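PDB 1JGS: multiple antibiotic resistance protein MarR from Escherichia coli, which represses the marRAB operon by binding its marO operator/promoter site, and so controls genes for antibiotic resistance and oxidative stress responses. Local coordinates for residues A35-K38 with V39-I43; G98-I101 with C102-H106. All coordinates share one frame; numbering follows the deposited sequence.

Interaction 1: A35-K38 with V39-I43; sequences AQFK and VLCSI. With SAL (2-hydroxybenzoic acid), chain C.
Phe37 and Cys41, one turn apart on helix 34-46, make the tight side-chain contact of this segment. The thiol SG of Cys41 lies over one face of the Phe37 ring, 3.6 Å from its centroid and displaced toward the rim, with CE1 of Phe37 its nearest ring atom at 3.4 Å. Phe37 CG is anti to the backbone N (chi1 -179°), which swings the ring along the helix toward Cys41, while Cys41 SG stands beside its own backbone N. Along the same turn, Cys41 N donates to Phe37 O at 2.9 Å. Ser42 grips the next carbonyl twice: its N and its OG each lie 3.0 Å from Lys38 O, the hydroxyl approaching from above the carbonyl plane.

The Lys38 side is more open to solvent: beyond CB its chain leaves the contact, bending at the end, and NZ makes a long, weak ion pair with Asp20. On the N-terminal turn, Gln36 extends its amide to the bound salicylate, NE2 donating almost straight to carboxylate O1' at 2.6 Å, while OE1 accepts from Lys75. Ala35 CB meets the salicylate ring at C5, 3.2 Å away. Regular i to i+4 helix bonding thus carries a Cys sulfur-aromatic pair and one wall of a salicylate pocket.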
ATOM      1  N   ALA A  35       1.498   8.923   6.197  1.00 36.96           N
ATOM      2  CA  ALA A  35       2.812   8.304   6.103  1.00 36.96           C
ATOM      3  C   ALA A  35       3.562   8.365   7.431  1.00 36.96           C
ATOM      4  O   ALA A  35       4.184   7.379   7.828  1.00 36.96           O
ATOM      5  CB  ALA A  35       3.633   8.957   4.992  1.00 24.45           C
ATOM      6  N   GLN A  36       3.512   9.514   8.112  1.00 35.44           N
ATOM      7  CA  GLN A  36       4.182   9.646   9.415  1.00 35.44           C
ATOM      8  C   GLN A  36       3.559   8.652  10.392  1.00 35.44           C
ATOM      9  O   GLN A  36       4.268   7.996  11.161  1.00 35.44           O
ATOM     10  CB  GLN A  36       4.041  11.071   9.974  1.00 33.78           C
ATOM     11  CG  GLN A  36       4.920  12.127   9.298  1.00 33.78           C
ATOM     12  CD  GLN A  36       4.588  13.554   9.737  1.00 33.78           C
ATOM     13  OE1 GLN A  36       3.950  13.776  10.767  1.00 33.78           O
ATOM     14  NE2 GLN A  36       5.033  14.521   8.961  1.00 33.78           N
ATOM     15  N   PHE A  37       2.234   8.532  10.352  1.00 35.55           N
ATOM     16  CA  PHE A  37       1.533   7.605  11.247  1.00 35.55           C
ATOM     17  C   PHE A  37       1.981   6.158  11.000  1.00 35.55           C
ATOM     18  O   PHE A  37       2.272   5.417  11.943  1.00 35.55           O
ATOM     19  CB  PHE A  37       0.022   7.726  11.056  1.00 45.48           C
ATOM     20  CG  PHE A  37      -0.774   6.824  11.947  1.00 45.48           C
ATOM     21  CD1 PHE A  37      -0.501   6.754  13.314  1.00 45.48           C
ATOM     22  CD2 PHE A  37      -1.808   6.053  11.430  1.00 45.48           C
ATOM     23  CE1 PHE A  37      -1.243   5.931  14.157  1.00 45.48           C
ATOM     24  CE2 PHE A  37      -2.560   5.224  12.266  1.00 45.48           C
ATOM     25  CZ  PHE A  37      -2.274   5.162  13.636  1.00 45.48           C
ATOM     26  N   LYS A  38       2.058   5.769   9.730  1.00 38.60           N
ATOM     27  CA  LYS A  38       2.493   4.422   9.360  1.00 38.60           C
ATOM     28  C   LYS A  38       3.920   4.173   9.872  1.00 38.60           C
ATOM     29  O   LYS A  38       4.205   3.128  10.465  1.00 38.60           O
ATOM     30  CB  LYS A  38       2.455   4.259   7.836  1.00 82.69           C
ATOM     31  CG  LYS A  38       1.072   4.412   7.217  1.00 82.69           C
ATOM     32  CD  LYS A  38       1.146   4.389   5.691  1.00 82.69           C
ATOM     33  CE  LYS A  38      -0.237   4.467   5.047  1.00 82.69           C
ATOM     34  NZ  LYS A  38      -1.064   3.258   5.328  1.00 82.69           N
ATOM     35  N   VAL A  39       4.821   5.124   9.642  1.00 34.06           N
ATOM     36  CA  VAL A  39       6.189   4.957  10.123  1.00 34.06           C
ATOM     37  C   VAL A  39       6.219   4.778  11.640  1.00 34.06           C
ATOM     38  O   VAL A  39       7.037   4.013  12.148  1.00 34.06           O
ATOM     39  CB  VAL A  39       7.079   6.157   9.738  1.00 30.26           C
ATOM     40  CG1 VAL A  39       8.389   6.121  10.514  1.00 30.26           C
ATOM     41  CG2 VAL A  39       7.362   6.119   8.235  1.00 30.26           C
ATOM     42  N   LEU A  40       5.336   5.465  12.364  1.00 42.08           N
ATOM     43  CA  LEU A  40       5.313   5.325  13.827  1.00 42.08           C
ATOM     44  C   LEU A  40       4.792   3.947  14.262  1.00 42.08           C
ATOM     45  O   LEU A  40       5.341   3.317  15.165  1.00 42.08           O
ATOM     46  CB  LEU A  40       4.439   6.402  14.495  1.00 33.35           C
ATOM     47  CG  LEU A  40       4.855   7.873  14.561  1.00 33.35           C
ATOM     48  CD1 LEU A  40       3.836   8.633  15.420  1.00 33.35           C
ATOM     49  CD2 LEU A  40       6.235   8.019  15.148  1.00 33.35           C
ATOM     50  N   CYS A  41       3.727   3.486  13.624  1.00 47.51           N
ATOM     51  CA  CYS A  41       3.163   2.195  13.979  1.00 47.51           C
ATOM     52  C   CYS A  41       4.166   1.083  13.700  1.00 47.51           C
ATOM     53  O   CYS A  41       4.252   0.112  14.453  1.00 47.51           O
ATOM     54  CB  CYS A  41       1.877   1.953  13.196  1.00 47.01           C
ATOM     55  SG  CYS A  41       0.562   3.124  13.577  1.00 47.01           S
ATOM     56  N   SER A  42       4.930   1.230  12.622  1.00 42.18           N
ATOM     57  CA  SER A  42       5.925   0.225  12.247  1.00 42.18           C
ATOM     58  C   SER A  42       7.122   0.170  13.189  1.00 42.18           C
ATOM     59  O   SER A  42       7.642  -0.900  13.465  1.00 42.18           O
ATOM     60  CB  SER A  42       6.434   0.484  10.829  1.00 30.64           C
ATOM     61  OG  SER A  42       5.376   0.417   9.890  1.00 30.64           O
ATOM     62  N   ILE A  43       7.578   1.328  13.658  1.00 41.78           N
ATOM     63  CA  ILE A  43       8.721   1.373  14.556  1.00 41.78           C
ATOM     64  C   ILE A  43       8.266   0.821  15.902  1.00 41.78           C
ATOM     65  O   ILE A  43       8.987   0.073  16.557  1.00 41.78           O
ATOM     66  CB  ILE A  43       9.224   2.820  14.735  1.00 41.13           C
ATOM     67  CG1 ILE A  43       9.819   3.328  13.418  1.00 41.13           C
ATOM     68  CG2 ILE A  43      10.256   2.889  15.853  1.00 41.13           C
ATOM     69  CD1 ILE A  43      10.442   4.720  13.509  1.00 41.13           C
TER
HETATM   70  C1' SAL C 257       7.179  13.701   5.812  1.00 42.17           C
HETATM   71  O1' SAL C 257       6.427  14.261   6.751  1.00 42.17           O
HETATM   72  O2' SAL C 257       8.430  13.880   5.779  1.00 42.17           O
HETATM   73  C1  SAL C 257       6.449  12.871   4.829  1.00 42.17           C
HETATM   74  C2  SAL C 257       7.171  12.196   3.746  1.00 42.17           C
HETATM   75  C3  SAL C 257       6.478  11.392   2.790  1.00 42.17           C
HETATM   76  C4  SAL C 257       5.084  11.231   2.862  1.00 42.17           C
HETATM   77  C5  SAL C 257       4.294  11.963   4.035  1.00 42.17           C
HETATM   78  C6  SAL C 257       5.026  12.728   4.938  1.00 42.17           C
HETATM   79  O2  SAL C 257       8.535  12.295   3.586  1.00 42.17           O

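Interaction 2: G98-I101 with C102-H106; sequences GAAI and CEQCH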
ATOM      1  N   GLY A  98       6.206  10.356  21.307  1.00 38.70           N
ATOM      2  CA  GLY A  98       5.911   9.736  20.028  1.00 38.70           C
ATOM      3  C   GLY A  98       4.971   8.565  20.235  1.00 38.70           C
ATOM      4  O   GLY A  98       4.010   8.386  19.483  1.00 38.70           O
ATOM      5  N   ALA A  99       5.251   7.778  21.274  1.00 47.24           N
ATOM      6  CA  ALA A  99       4.439   6.611  21.612  1.00 47.24           C
ATOM      7  C   ALA A  99       2.996   7.008  21.886  1.00 47.24           C
ATOM      8  O   ALA A  99       2.069   6.355  21.412  1.00 47.24           O
ATOM      9  CB  ALA A  99       5.027   5.898  22.837  1.00 42.30           C
ATOM     10  N   ALA A 100       2.814   8.083  22.648  1.00 52.11           N
ATOM     11  CA  ALA A 100       1.484   8.564  22.986  1.00 52.11           C
ATOM     12  C   ALA A 100       0.761   9.010  21.714  1.00 52.11           C
ATOM     13  O   ALA A 100      -0.376   8.607  21.452  1.00 52.11           O
ATOM     14  CB  ALA A 100       1.586   9.720  23.976  1.00 50.48           C
ATOM     15  N   ILE A 101       1.421   9.843  20.921  1.00 47.20           N
ATOM     16  CA  ILE A 101       0.824  10.301  19.676  1.00 47.20           C
ATOM     17  C   ILE A 101       0.341   9.084  18.856  1.00 47.20           C
ATOM     18  O   ILE A 101      -0.795   9.050  18.370  1.00 47.20           O
ATOM     19  CB  ILE A 101       1.855  11.082  18.828  1.00 46.42           C
ATOM     20  CG1 ILE A 101       2.308  12.345  19.568  1.00 46.42           C
ATOM     21  CG2 ILE A 101       1.263  11.411  17.472  1.00 46.42           C
ATOM     22  CD1 ILE A 101       1.202  13.321  19.863  1.00 46.42           C
ATOM     23  N   CYS A 102       1.212   8.089  18.708  1.00 55.20           N
ATOM     24  CA  CYS A 102       0.884   6.892  17.939  1.00 55.20           C
ATOM     25  C   CYS A 102      -0.296   6.122  18.505  1.00 55.20           C
ATOM     26  O   CYS A 102      -0.990   5.419  17.766  1.00 55.20           O
ATOM     27  CB  CYS A 102       2.092   5.960  17.850  1.00 50.25           C
ATOM     28  SG  CYS A 102       1.720   4.356  17.098  1.00 50.25           S
ATOM     29  N   GLU A 103      -0.521   6.248  19.812  1.00 53.61           N
ATOM     30  CA  GLU A 103      -1.633   5.553  20.452  1.00 53.61           C
ATOM     31  C   GLU A 103      -2.911   6.387  20.353  1.00 53.61           C
ATOM     32  O   GLU A 103      -3.996   5.842  20.160  1.00 53.61           O
ATOM     33  CB  GLU A 103      -1.307   5.249  21.916  1.00109.75           C
ATOM     34  CG  GLU A 103      -2.281   4.277  22.573  1.00109.75           C
ATOM     35  CD  GLU A 103      -2.409   2.972  21.800  1.00109.75           C
ATOM     36  OE1 GLU A 103      -1.378   2.303  21.586  1.00109.75           O
ATOM     37  OE2 GLU A 103      -3.540   2.612  21.408  1.00109.75           O
ATOM     38  N   GLN A 104      -2.796   7.703  20.482  1.00 70.78           N
ATOM     39  CA  GLN A 104      -3.977   8.548  20.358  1.00 70.78           C
ATOM     40  C   GLN A 104      -4.562   8.320  18.969  1.00 70.78           C
ATOM     41  O   GLN A 104      -5.771   8.142  18.814  1.00 70.78           O
ATOM     42  CB  GLN A 104      -3.625  10.027  20.484  1.00 56.91           C
ATOM     43  CG  GLN A 104      -3.433  10.557  21.886  1.00 56.91           C
ATOM     44  CD  GLN A 104      -2.844  11.965  21.869  1.00 56.91           C
ATOM     45  OE1 GLN A 104      -3.330  12.851  21.151  1.00 56.91           O
ATOM     46  NE2 GLN A 104      -1.791  12.177  22.654  1.00 56.91           N
ATOM     47  N   CYS A 105      -3.687   8.335  17.965  1.00 60.37           N
ATOM     48  CA  CYS A 105      -4.085   8.145  16.576  1.00 60.37           C
ATOM     49  C   CYS A 105      -4.605   6.746  16.293  1.00 60.37           C
ATOM     50  O   CYS A 105      -5.677   6.585  15.704  1.00 60.37           O
ATOM     51  CB  CYS A 105      -2.907   8.412  15.636  1.00 52.09           C
ATOM     52  SG  CYS A 105      -2.368  10.126  15.485  1.00 52.09           S
ATOM     53  N   HIS A 106      -3.836   5.739  16.694  1.00 61.76           N
ATOM     54  CA  HIS A 106      -4.211   4.346  16.461  1.00 61.76           C
ATOM     55  C   HIS A 106      -5.603   4.023  16.993  1.00 61.76           C
ATOM     56  O   HIS A 106      -6.370   3.291  16.359  1.00 61.76           O
ATOM     57  CB  HIS A 106      -3.179   3.418  17.099  1.00 68.17           C
ATOM     58  CG  HIS A 106      -3.347   1.979  16.722  1.00 68.17           C
ATOM     59  ND1 HIS A 106      -4.369   1.193  17.210  1.00 68.17           N
ATOM     60  CD2 HIS A 106      -2.623   1.185  15.898  1.00 68.17           C
ATOM     61  CE1 HIS A 106      -4.266  -0.023  16.705  1.00 68.17           C
ATOM     62  NE2 HIS A 106      -3.215  -0.053  15.905  1.00 68.17           N
TER
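Gly98 O accepts the backbone N-H of Cys102 at 2.9 Å, starting a run of i to i+4 bonds along helix 96-118. Ala100 O receives Gln104 N at 2.8 Å, and Ile101 O receives Cys105 N at 3.0 Å. Between the Cys102 and Gln104 bonds the pattern is less regular: the N-H of Glu103 is shared between Ala99 O at 3.0 Å and Ala100 O at 2.9 Å, both weak with N-H...O angles near 130°, so that Ala100 O serves two donors.

The side chains add little polar bonding across the segment. Gln104, exposed like Ala99 and Ala100, runs back along the helix, CG beside its backbone N, and lays its amide near the preceding turn, with NE2 4.2 Å from Ile101 CD1. The carboxylate of Glu103 leads away instead; its chain bends at CG, and OE1 forms a salt bridge with Arg44. Apolar contact between the turns is slight, Ile101 CG2 lying 4.3 Å from Cys105 SG.

Ahead of this segment, Gly98 N is held by Thr95 OG1, just after strand 90-94. The buried Cys102 and Cys105 face helix 34-46, Cys102 packing on Leu40, Cys41 and Arg44, and Cys105 on Phe37.

In the fold
Following the chain from the N terminus, interaction 1 comes first, within helix 34-46, and interaction 2 follows in series near the start of helix 96-118. Each spans consecutive turns of one helix, so neither closes a long loop, and they neither nest nor cross. Between them the chain passes through helices 51-58 and 62-74 and the antiparallel strands 78-82 and 90-94. The two helices then meet directly: CE1 of Phe37 packs 3.3 Å from CB of Cys105, and SG of Cys41 lies 3.9 Å from SG of Cys102. Helix 34-46 also touches helices 51-58 and 62-74 and strand 90-94, packing helix 96-118 against the winged helix-turn-helix domain, whose wing is formed by strands 78-82 and 90-94.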